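PDB 2QSV: DUF1573 domain-containing protein from Porphyromonas gingivalis, which is of uncharacterised function, its C-terminal part forming two Ig-like beta-sandwich domains, with a tentative family assignment to cysteine-type peptidases. Local coordinates for residues 109-120 and 202-210. Numbering follows the deposited sequence.
Sequences FPALTAAQTGVM and IICNDPQAP
At the domain junction, the loop linking the two Ig-like sandwiches lies across the turn between strands 195-204 and 211-219, and Phe109 covers that turn. Its ring takes a CH-pi contact from Pro207: CA sits 3.6 Å from the ring centroid and only 13° off the normal, hence over the face. The same ring meets Pro210 at its edge, with Phe109 CE2 3.6 Å from Pro210 CB, so two prolines of one hairpin connection hold it from different directions. On the Pro207 ring itself, Thr117 OG1 comes to 3.5 Å from Pro207 CG.

The connection between these antiparallel strands contains a type I beta turn from Asp206 to Ala209, and the Asp206 carboxylate serves both segments. With CG anti to the backbone N, Asp206 OD2 accepts from Met120 N at 3.0 Å, in a nearly straight bond (162° at the hydrogen) that meets the carboxylate from above its plane. OD1 accepts from Gln208 N, closing an Asx turn within the connection. Between the backbones, Gly118 N gives a weak hydrogen bond to Asn205 O, while Asp206 CA makes a CA-H...O contact with Gly118 O (161° at H).

Asn205 is buried, its amide held by Arg151 N on OD1 and Pro149 O on ND2; a water bridges ND2 to Gln116 O. Where strand 120-121 begins, selenomethionine Met120 bends at its third torsion, bringing Met120 CE to 3.8 Å from Cys204 SG and 3.9 Å from Ile202 CG2, among core side chains that include Ile142 and Leu152.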
loop_
_atom_site.group_PDB
_atom_site.type_symbol
_atom_site.label_atom_id
_atom_site.label_comp_id
_atom_site.label_asym_id
_atom_site.label_seq_id
_atom_site.Cartn_x
_atom_site.Cartn_y
_atom_site.Cartn_z
ATOM N N PHE A 109 12.935 -1.084 15.692
ATOM C CA PHE A 109 13.354 0.061 16.473
ATOM C C PHE A 109 14.040 -0.276 17.801
ATOM O O PHE A 109 14.924 0.474 18.200
ATOM C CB PHE A 109 12.220 1.088 16.698
ATOM C CG PHE A 109 11.817 1.840 15.458
ATOM C CD1 PHE A 109 12.660 2.833 14.898
ATOM C CD2 PHE A 109 10.595 1.568 14.835
ATOM C CE1 PHE A 109 12.307 3.521 13.744
ATOM C CE2 PHE A 109 10.224 2.233 13.664
ATOM C CZ PHE A 109 11.063 3.235 13.122
ATOM N N PRO A 110 13.602 -1.359 18.521
ATOM C CA PRO A 110 14.362 -1.745 19.751
ATOM C C PRO A 110 15.829 -2.118 19.508
ATOM O O PRO A 110 16.650 -1.970 20.419
ATOM C CB PRO A 110 13.567 -2.941 20.322
ATOM C CG PRO A 110 12.139 -2.756 19.741
ATOM C CD PRO A 110 12.407 -2.219 18.333
ATOM N N ALA A 111 16.150 -2.561 18.297
ATOM C CA ALA A 111 17.531 -2.727 17.869
ATOM C C ALA A 111 18.252 -1.449 17.378
ATOM O O ALA A 111 19.408 -1.531 16.996
ATOM C CB ALA A 111 17.614 -3.804 16.798
ATOM N N LEU A 112 17.604 -0.282 17.363
ATOM C CA LEU A 112 18.266 0.960 16.880
ATOM C C LEU A 112 18.472 1.956 18.011
ATOM O O LEU A 112 17.622 2.087 18.891
ATOM C CB LEU A 112 17.477 1.615 15.738
ATOM C CG LEU A 112 17.220 0.804 14.473
ATOM C CD1 LEU A 112 16.206 1.491 13.536
ATOM C CD2 LEU A 112 18.557 0.502 13.739
ATOM N N THR A 113 19.588 2.669 18.007
ATOM C CA THR A 113 19.799 3.708 19.018
ATOM C C THR A 113 19.308 5.055 18.470
ATOM O O THR A 113 19.075 5.185 17.273
ATOM C CB THR A 113 21.289 3.877 19.332
ATOM O OG1 THR A 113 21.928 4.421 18.178
ATOM C CG2 THR A 113 21.946 2.527 19.664
ATOM N N ALA A 114 19.186 6.042 19.361
ATOM C CA ALA A 114 18.823 7.420 19.007
ATOM C C ALA A 114 19.746 8.047 17.960
ATOM O O ALA A 114 19.293 8.834 17.127
ATOM C CB ALA A 114 18.718 8.307 20.281
ATOM N N ALA A 115 21.024 7.661 17.941
ATOM C CA ALA A 115 21.966 8.234 16.958
ATOM C C ALA A 115 21.737 7.609 15.608
ATOM O O ALA A 115 22.237 8.070 14.589
ATOM C CB ALA A 115 23.438 8.011 17.418
ATOM N N GLN A 116 20.966 6.540 15.575
ATOM C CA GLN A 116 20.613 5.954 14.285
ATOM C C GLN A 116 19.201 6.297 13.756
ATOM O O GLN A 116 18.827 5.810 12.707
ATOM C CB GLN A 116 20.733 4.429 14.353
ATOM C CG GLN A 116 22.088 3.889 14.847
ATOM C CD GLN A 116 21.979 2.405 15.119
ATOM O OE1 GLN A 116 21.544 1.982 16.178
ATOM N NE2 GLN A 116 22.339 1.613 14.139
ATOM N N THR A 117 18.414 7.080 14.472
ATOM C CA THR A 117 17.016 7.304 14.052
ATOM C C THR A 117 16.759 8.768 13.941
ATOM O O THR A 117 17.471 9.548 14.549
ATOM C CB THR A 117 15.977 6.637 15.001
ATOM O OG1 THR A 117 16.169 7.119 16.343
ATOM C CG2 THR A 117 16.100 5.110 14.988
ATOM N N GLY A 118 15.754 9.143 13.144
ATOM C CA GLY A 118 15.347 10.524 12.985
ATOM C C GLY A 118 14.024 10.834 13.706
ATOM O O GLY A 118 13.409 9.942 14.312
ATOM N N VAL A 119 13.644 12.101 13.720
ATOM C CA VAL A 119 12.340 12.536 14.244
ATOM C C VAL A 119 11.809 13.471 13.171
ATOM O O VAL A 119 12.415 14.529 12.883
ATOM C CB VAL A 119 12.387 13.245 15.642
ATOM C CG1 VAL A 119 10.899 13.645 16.103
ATOM C CG2 VAL A 119 13.000 12.376 16.743
HETATM N N MSE A 120 10.693 13.092 12.556
HETATM C CA MSE A 120 10.128 13.841 11.429
HETATM C C MSE A 120 9.153 14.919 11.897
HETATM O O MSE A 120 8.193 14.624 12.651
HETATM C CB MSE A 120 9.461 12.874 10.411
HETATM C CG MSE A 120 8.984 13.585 9.078
HETATM SE SE MSE A 120 8.876 12.352 7.621
HETATM C CE MSE A 120 7.159 11.543 8.298
ATOM N N ILE A 202 3.960 7.937 4.350
ATOM C CA ILE A 202 5.434 7.951 4.457
ATOM C C ILE A 202 5.872 6.961 5.475
ATOM O O ILE A 202 5.460 7.019 6.587
ATOM C CB ILE A 202 5.998 9.395 4.856
ATOM C CG1 ILE A 202 5.562 10.458 3.814
ATOM C CG2 ILE A 202 7.566 9.317 5.089
ATOM C CD1 ILE A 202 5.812 11.938 4.237
ATOM N N ILE A 203 6.715 6.028 5.085
ATOM C CA ILE A 203 7.338 5.142 6.045
ATOM C C ILE A 203 8.783 5.634 6.286
ATOM O O ILE A 203 9.508 5.839 5.338
ATOM C CB ILE A 203 7.295 3.687 5.598
ATOM C CG1 ILE A 203 5.802 3.215 5.663
ATOM C CG2 ILE A 203 8.186 2.796 6.534
ATOM C CD1 ILE A 203 5.572 1.830 5.301
ATOM N N CYS A 204 9.156 5.825 7.546
ATOM C CA CYS A 204 10.424 6.471 7.884
ATOM C C CYS A 204 10.910 5.868 9.165
ATOM O O CYS A 204 10.204 5.087 9.828
ATOM C CB CYS A 204 10.249 8.005 8.022
ATOM S SG CYS A 204 9.145 8.464 9.365
ATOM N N ASN A 205 12.109 6.272 9.563
ATOM C CA ASN A 205 12.743 5.706 10.729
ATOM C C ASN A 205 12.553 6.588 11.933
ATOM O O ASN A 205 13.471 6.725 12.746
ATOM C CB ASN A 205 14.245 5.421 10.457
ATOM C CG ASN A 205 15.073 6.696 10.299
ATOM O OD1 ASN A 205 14.527 7.772 10.027
ATOM N ND2 ASN A 205 16.404 6.588 10.528
ATOM N N ASP A 206 11.382 7.241 12.035
ATOM C CA ASP A 206 10.955 7.932 13.251
ATOM C C ASP A 206 10.314 6.880 14.202
ATOM O O ASP A 206 9.235 6.371 13.914
ATOM C CB ASP A 206 10.002 9.091 12.890
ATOM C CG ASP A 206 9.486 9.886 14.088
ATOM O OD1 ASP A 206 9.523 9.428 15.247
ATOM O OD2 ASP A 206 8.997 11.025 13.867
ATOM N N PRO A 207 10.965 6.566 15.345
ATOM C CA PRO A 207 10.510 5.469 16.199
ATOM C C PRO A 207 9.108 5.709 16.822
ATOM O O PRO A 207 8.413 4.761 17.091
ATOM C CB PRO A 207 11.574 5.408 17.299
ATOM C CG PRO A 207 12.791 6.115 16.658
ATOM C CD PRO A 207 12.159 7.235 15.900
ATOM N N GLN A 208 8.724 6.969 17.004
ATOM C CA GLN A 208 7.445 7.369 17.551
ATOM C C GLN A 208 6.270 7.383 16.546
ATOM O O GLN A 208 5.145 7.418 16.970
ATOM C CB GLN A 208 7.553 8.766 18.154
ATOM C CG GLN A 208 8.237 8.829 19.539
ATOM C CD GLN A 208 9.761 8.641 19.422
ATOM O OE1 GLN A 208 10.323 7.701 20.011
ATOM N NE2 GLN A 208 10.429 9.514 18.617
ATOM N N ALA A 209 6.541 7.406 15.249
ATOM C CA ALA A 209 5.527 7.418 14.215
ATOM C C ALA A 209 6.129 7.053 12.858
ATOM O O ALA A 209 6.318 7.933 11.982
ATOM C CB ALA A 209 4.803 8.774 14.171
ATOM N N PRO A 210 6.475 5.752 12.691
ATOM C CA PRO A 210 7.171 5.296 11.470
ATOM C C PRO A 210 6.322 5.302 10.200
ATOM O O PRO A 210 6.870 5.270 9.098
ATOM C CB PRO A 210 7.578 3.859 11.813
ATOM C CG PRO A 210 6.539 3.416 12.891
ATOM C CD PRO A 210 6.325 4.665 13.686
HETATM O O HOH W 1 17.824 4.025 10.759
#